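Local atomic coordinates of RNA-induced transcriptional silencing complex protein tas3 (Schizosaccharomyces pombe, PDB entry 3D1B), a protein that helps form the core of the RITS complex, which acts in RNA interference to build heterochromatin and secure accurate chromosome segregation. Residues 51-56 with 91-96; 78-83 with 110-115. One frame throughout, in Å; residues are numbered along the deposited sequence.

Contact 1: 51-56 with 91-96; sequences DFSQVL and AKAVGS
Ser53 and Ala93 bring the two backbones nearest to each other, with 5.8 Å between their CA atoms. Helix 52-56 and helix 91-96 run in the same general direction, crossing at -38° with their short axes 9.3 Å apart. Leu56 does most of the bridging. Its CG stands anti to the carbonyl carbon (chi1 -72°), and from there Leu56 CD1 reaches across to the other helix and meets Ala93 CB at 3.6 Å. Leu56 CD1 also lies 3.7 Å from Val94 N and 3.9 Å from Val94 CG2, so one leucine branch fits against the backbone step between Ala93 and Val94. On the exposed side Ser53 OG only grazes Ala93 CB, at 4.1 Å. The start of the first helix is held by a capping box: Gln54 N donates to Asp51 OD1, and Asp51 N returns a bond to Gln54 OE1, on a lone pair in the carbonyl plane. Gln54 also bonds to Lys100 and Thr103 of the second subunit, so the capped end borders the dimer contact. Leu22 flanks Leu56, while Ala119 backs Val94. Apolar helix-helix packing of this kind joins helix 52-60 to helix 89-105 in the all-alpha C-terminal motif of Tas3.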
loop_
_atom_site.group_PDB
_atom_site.type_symbol
_atom_site.label_atom_id
_atom_site.label_comp_id
_atom_site.label_asym_id
_atom_site.label_seq_id
_atom_site.Cartn_x
_atom_site.Cartn_y
_atom_site.Cartn_z
ATOM N N ASP A 51 1.502 3.036 5.873
ATOM C CA ASP A 51 2.675 3.902 5.780
ATOM C C ASP A 51 2.411 5.045 4.801
ATOM O O ASP A 51 1.355 5.098 4.173
ATOM C CB ASP A 51 3.929 3.116 5.351
ATOM C CG ASP A 51 3.783 2.453 3.994
ATOM O OD1 ASP A 51 3.190 3.066 3.083
ATOM O OD2 ASP A 51 4.284 1.316 3.833
ATOM N N PHE A 52 3.374 5.945 4.648
ATOM C CA PHE A 52 3.166 7.090 3.768
ATOM C C PHE A 52 2.966 6.729 2.302
ATOM O O PHE A 52 2.225 7.401 1.586
ATOM C CB PHE A 52 4.321 8.084 3.887
ATOM C CG PHE A 52 4.021 9.414 3.262
ATOM C CD1 PHE A 52 3.114 10.281 3.861
ATOM C CD2 PHE A 52 4.589 9.773 2.044
ATOM C CE1 PHE A 52 2.769 11.488 3.255
ATOM C CE2 PHE A 52 4.251 10.984 1.428
ATOM C CZ PHE A 52 3.338 11.838 2.038
ATOM N N SER A 53 3.636 5.682 1.837
ATOM C CA SER A 53 3.471 5.287 0.443
ATOM C C SER A 53 2.012 4.929 0.210
ATOM O O SER A 53 1.447 5.221 -0.843
ATOM C CB SER A 53 4.351 4.082 0.110
ATOM O OG SER A 53 5.719 4.436 0.191
ATOM N N GLN A 54 1.408 4.295 1.208
ATOM C CA GLN A 54 0.014 3.897 1.122
ATOM C C GLN A 54 -0.885 5.128 1.169
ATOM O O GLN A 54 -1.897 5.184 0.480
ATOM C CB GLN A 54 -0.322 2.924 2.254
ATOM C CG GLN A 54 0.393 1.585 2.097
ATOM C CD GLN A 54 0.204 0.663 3.279
ATOM O OE1 GLN A 54 0.663 0.948 4.388
ATOM N NE2 GLN A 54 -0.471 -0.458 3.049
ATOM N N VAL A 55 -0.508 6.116 1.981
ATOM C CA VAL A 55 -1.291 7.347 2.058
ATOM C C VAL A 55 -1.318 7.989 0.670
ATOM O O VAL A 55 -2.373 8.398 0.181
ATOM C CB VAL A 55 -0.677 8.353 3.064
ATOM C CG1 VAL A 55 -1.363 9.710 2.924
ATOM C CG2 VAL A 55 -0.830 7.832 4.478
ATOM N N LEU A 56 -0.154 8.063 0.032
ATOM C CA LEU A 56 -0.056 8.656 -1.301
ATOM C C LEU A 56 -0.922 7.929 -2.313
ATOM O O LEU A 56 -1.618 8.553 -3.116
ATOM C CB LEU A 56 1.392 8.639 -1.793
ATOM C CG LEU A 56 2.357 9.617 -1.129
ATOM C CD1 LEU A 56 3.745 9.434 -1.730
ATOM C CD2 LEU A 56 1.861 11.048 -1.339
ATOM N N ALA A 91 9.898 11.854 -3.465
ATOM C CA ALA A 91 9.649 11.984 -4.895
ATOM C C ALA A 91 9.389 10.624 -5.529
ATOM O O ALA A 91 8.483 10.480 -6.348
ATOM C CB ALA A 91 10.829 12.667 -5.576
ATOM N N LYS A 92 10.183 9.626 -5.154
ATOM C CA LYS A 92 10.008 8.286 -5.716
ATOM C C LYS A 92 8.639 7.714 -5.363
ATOM O O LYS A 92 7.982 7.086 -6.196
ATOM C CB LYS A 92 11.105 7.340 -5.210
ATOM C CG LYS A 92 10.995 5.937 -5.804
ATOM C CD LYS A 92 12.105 5.005 -5.326
ATOM C CE LYS A 92 13.471 5.445 -5.824
ATOM N NZ LYS A 92 14.527 4.450 -5.435
ATOM N N ALA A 93 8.208 7.921 -4.121
ATOM C CA ALA A 93 6.910 7.417 -3.687
ATOM C C ALA A 93 5.782 8.137 -4.422
ATOM O O ALA A 93 4.763 7.532 -4.759
ATOM C CB ALA A 93 6.756 7.586 -2.178
ATOM N N VAL A 94 5.952 9.437 -4.639
ATOM C CA VAL A 94 4.953 10.216 -5.368
ATOM C C VAL A 94 4.905 9.706 -6.805
ATOM O O VAL A 94 3.831 9.473 -7.355
ATOM C CB VAL A 94 5.312 11.715 -5.381
ATOM C CG1 VAL A 94 4.414 12.464 -6.366
ATOM C CG2 VAL A 94 5.160 12.285 -3.983
ATOM N N GLY A 95 6.080 9.530 -7.404
ATOM C CA GLY A 95 6.150 9.041 -8.771
ATOM C C GLY A 95 5.471 7.692 -8.965
ATOM O O GLY A 95 4.705 7.499 -9.915
ATOM N N SER A 96 5.749 6.745 -8.073
ATOM C CA SER A 96 5.141 5.420 -8.188
ATOM C C SER A 96 3.619 5.486 -8.037
ATOM O O SER A 96 2.884 4.824 -8.769
ATOM C CB SER A 96 5.722 4.473 -7.131
ATOM O OG SER A 96 5.109 3.195 -7.208
#

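Contact 2: 78-83 with 110-115; sequences LMFLSN and DFASQI
Helices 74-84 and 109-122 meet here within the C-terminal helical region of Tas3, and a single aromatic side chain, Phe80, spans the gap between segments 78-83 and 110-115. The backbones stay well apart: the nearest CA atoms, those of Phe80 and Ser113, are 7.6 Å from each other. The first side-chain bond of Phe80 points toward the partner helix, and with CG anti to the backbone N (chi1 177°) the ring extends outward from its own helix. One side of that ring, the CD1-CE1 bond, does the touching. Ser113 OG comes at the ring edge, in the plane of the ring, 3.6 Å from Phe80 CD1 and 3.8 Å from Phe80 CE1. The hydroxyl is placed there by its torsion, with OG anti to the carbonyl carbon (chi1 -70°) and beside the backbone N. In that position it also makes a weak hydrogen bond to Leu109 O, one turn back on its own helix. The backbone takes part as well, since Phe80 CE1 is 4.0 Å from Ser113 N.

In this all-alpha fold, helix 89-105 packs against both partners. Tyr99 from that helix meets the Phe80 ring with the two planes at about 20°, while Ile98 and Val102 pack on Ala112. Ala112 adds the apolar part of the contact: its CB lies 4.1 Å from Phe80 CE1 and approaches the ring obliquely. Alanine and serine thus present short side chains to the large ring, and the phenyl edge comes close to the backbone of helix 109-122. Leu109 also touches Phe80, and Leu107, in the loop before that helix, packs on Ala112. One turn beyond Phe80, Asn83 points the same way and packs on Leu116, which extends the helix pairing past the two segments.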
loop_
_atom_site.group_PDB
_atom_site.type_symbol
_atom_site.label_atom_id
_atom_site.label_comp_id
_atom_site.label_asym_id
_atom_site.label_seq_id
_atom_site.Cartn_x
_atom_site.Cartn_y
_atom_site.Cartn_z
ATOM N N LEU A 78 9.023 3.630 -20.271
ATOM C CA LEU A 78 10.210 2.964 -19.743
ATOM C C LEU A 78 11.234 3.999 -19.286
ATOM O O LEU A 78 11.900 3.817 -18.273
ATOM C CB LEU A 78 10.824 2.038 -20.796
ATOM C CG LEU A 78 9.936 0.852 -21.186
ATOM C CD1 LEU A 78 10.642 0.008 -22.241
ATOM C CD2 LEU A 78 9.626 0.018 -19.962
ATOM N N MET A 79 11.353 5.094 -20.027
ATOM C CA MET A 79 12.297 6.138 -19.647
ATOM C C MET A 79 11.806 6.784 -18.351
ATOM O O MET A 79 12.607 7.169 -17.500
ATOM C CB MET A 79 12.405 7.188 -20.753
ATOM C CG MET A 79 13.641 8.074 -20.654
ATOM S SD MET A 79 15.177 7.118 -20.730
ATOM C CE MET A 79 15.053 6.451 -22.320
ATOM N N PHE A 80 10.487 6.899 -18.204
ATOM C CA PHE A 80 9.907 7.488 -16.993
ATOM C C PHE A 80 10.281 6.632 -15.788
ATOM O O PHE A 80 10.654 7.153 -14.737
ATOM C CB PHE A 80 8.379 7.558 -17.098
ATOM C CG PHE A 80 7.703 8.080 -15.852
ATOM C CD1 PHE A 80 7.515 9.451 -15.662
ATOM C CD2 PHE A 80 7.271 7.202 -14.859
ATOM C CE1 PHE A 80 6.907 9.938 -14.500
ATOM C CE2 PHE A 80 6.660 7.684 -13.687
ATOM C CZ PHE A 80 6.481 9.052 -13.513
ATOM N N LEU A 81 10.182 5.313 -15.946
ATOM C CA LEU A 81 10.502 4.399 -14.853
ATOM C C LEU A 81 11.997 4.379 -14.548
ATOM O O LEU A 81 12.391 4.264 -13.387
ATOM C CB LEU A 81 10.005 2.984 -15.176
ATOM C CG LEU A 81 8.476 2.819 -15.187
ATOM C CD1 LEU A 81 8.108 1.422 -15.672
ATOM C CD2 LEU A 81 7.914 3.069 -13.785
ATOM N N SER A 82 12.831 4.485 -15.578
ATOM C CA SER A 82 14.273 4.490 -15.347
ATOM C C SER A 82 14.636 5.730 -14.547
ATOM O O SER A 82 15.502 5.689 -13.674
ATOM C CB SER A 82 15.050 4.484 -16.670
ATOM O OG SER A 82 15.277 3.157 -17.121
ATOM N N ASN A 83 13.954 6.833 -14.835
ATOM C CA ASN A 83 14.210 8.080 -14.137
ATOM C C ASN A 83 13.670 8.015 -12.715
ATOM O O ASN A 83 14.273 8.559 -11.791
ATOM C CB ASN A 83 13.561 9.249 -14.891
ATOM C CG ASN A 83 13.769 10.574 -14.192
ATOM O OD1 ASN A 83 12.850 11.116 -13.576
ATOM N ND2 ASN A 83 14.987 11.098 -14.271
ATOM N N ASP A 110 3.338 13.179 -19.472
ATOM C CA ASP A 110 4.001 14.474 -19.356
ATOM C C ASP A 110 3.580 15.158 -18.060
ATOM O O ASP A 110 4.394 15.796 -17.394
ATOM C CB ASP A 110 3.651 15.382 -20.538
ATOM C CG ASP A 110 4.171 14.849 -21.855
ATOM O OD1 ASP A 110 5.353 14.452 -21.910
ATOM O OD2 ASP A 110 3.398 14.837 -22.839
ATOM N N PHE A 111 2.304 15.024 -17.711
ATOM C CA PHE A 111 1.767 15.623 -16.489
ATOM C C PHE A 111 2.386 14.919 -15.280
ATOM O O PHE A 111 2.762 15.562 -14.289
ATOM C CB PHE A 111 0.243 15.469 -16.475
ATOM C CG PHE A 111 -0.440 16.203 -15.354
ATOM C CD1 PHE A 111 -0.499 17.594 -15.347
ATOM C CD2 PHE A 111 -1.055 15.503 -14.321
ATOM C CE1 PHE A 111 -1.171 18.277 -14.323
ATOM C CE2 PHE A 111 -1.728 16.174 -13.296
ATOM C CZ PHE A 111 -1.784 17.562 -13.300
ATOM N N ALA A 112 2.495 13.596 -15.361
ATOM C CA ALA A 112 3.085 12.826 -14.272
ATOM C C ALA A 112 4.515 13.304 -14.031
ATOM O O ALA A 112 4.949 13.429 -12.895
ATOM C CB ALA A 112 3.079 11.339 -14.612
ATOM N N SER A 113 5.246 13.569 -15.111
ATOM C CA SER A 113 6.619 14.035 -14.984
ATOM C C SER A 113 6.673 15.396 -14.292
ATOM O O SER A 113 7.589 15.667 -13.515
ATOM C CB SER A 113 7.287 14.109 -16.359
ATOM O OG SER A 113 7.515 12.798 -16.868
ATOM N N GLN A 114 5.690 16.250 -14.561
ATOM C CA GLN A 114 5.650 17.559 -13.919
ATOM C C GLN A 114 5.439 17.394 -12.413
ATOM O O GLN A 114 6.105 18.045 -11.608
ATOM C CB GLN A 114 4.527 18.416 -14.505
ATOM C CG GLN A 114 4.728 18.794 -15.959
ATOM C CD GLN A 114 3.540 19.551 -16.522
ATOM O OE1 GLN A 114 3.205 20.639 -16.050
ATOM N NE2 GLN A 114 2.896 18.978 -17.531
ATOM N N ILE A 115 4.510 16.522 -12.032
ATOM C CA ILE A 115 4.233 16.285 -10.619
ATOM C C ILE A 115 5.491 15.753 -9.930
ATOM O O ILE A 115 5.853 16.194 -8.835
ATOM C CB ILE A 115 3.090 15.259 -10.443
ATOM C CG1 ILE A 115 1.803 15.793 -11.080
ATOM C CG2 ILE A 115 2.859 14.985 -8.964
ATOM C CD1 ILE A 115 0.653 14.810 -11.055
#

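Overall arrangement
From the N terminus, the chain first reaches 51-56 at the start of helix 52-60, then 78-83 in helix 74-84, 91-96 in helix 89-105 and 110-115 in helix 109-122. Contact 1 closes a loop over the 34 residues between its segments, and contact 2 one over 26. Their segments alternate, so the loops cross rather than nest. Contact 1 ties helix 52-60 to helix 89-105, and contact 2 ties helix 74-84 to the last helix. The centres are about 15 Å apart, yet the contacts touch: Val94 CG1 packs on Ile115 CG2 at 3.9 Å, and Gly95 O lies near Phe80 CE2. Helix 89-105 thus links the two contacts.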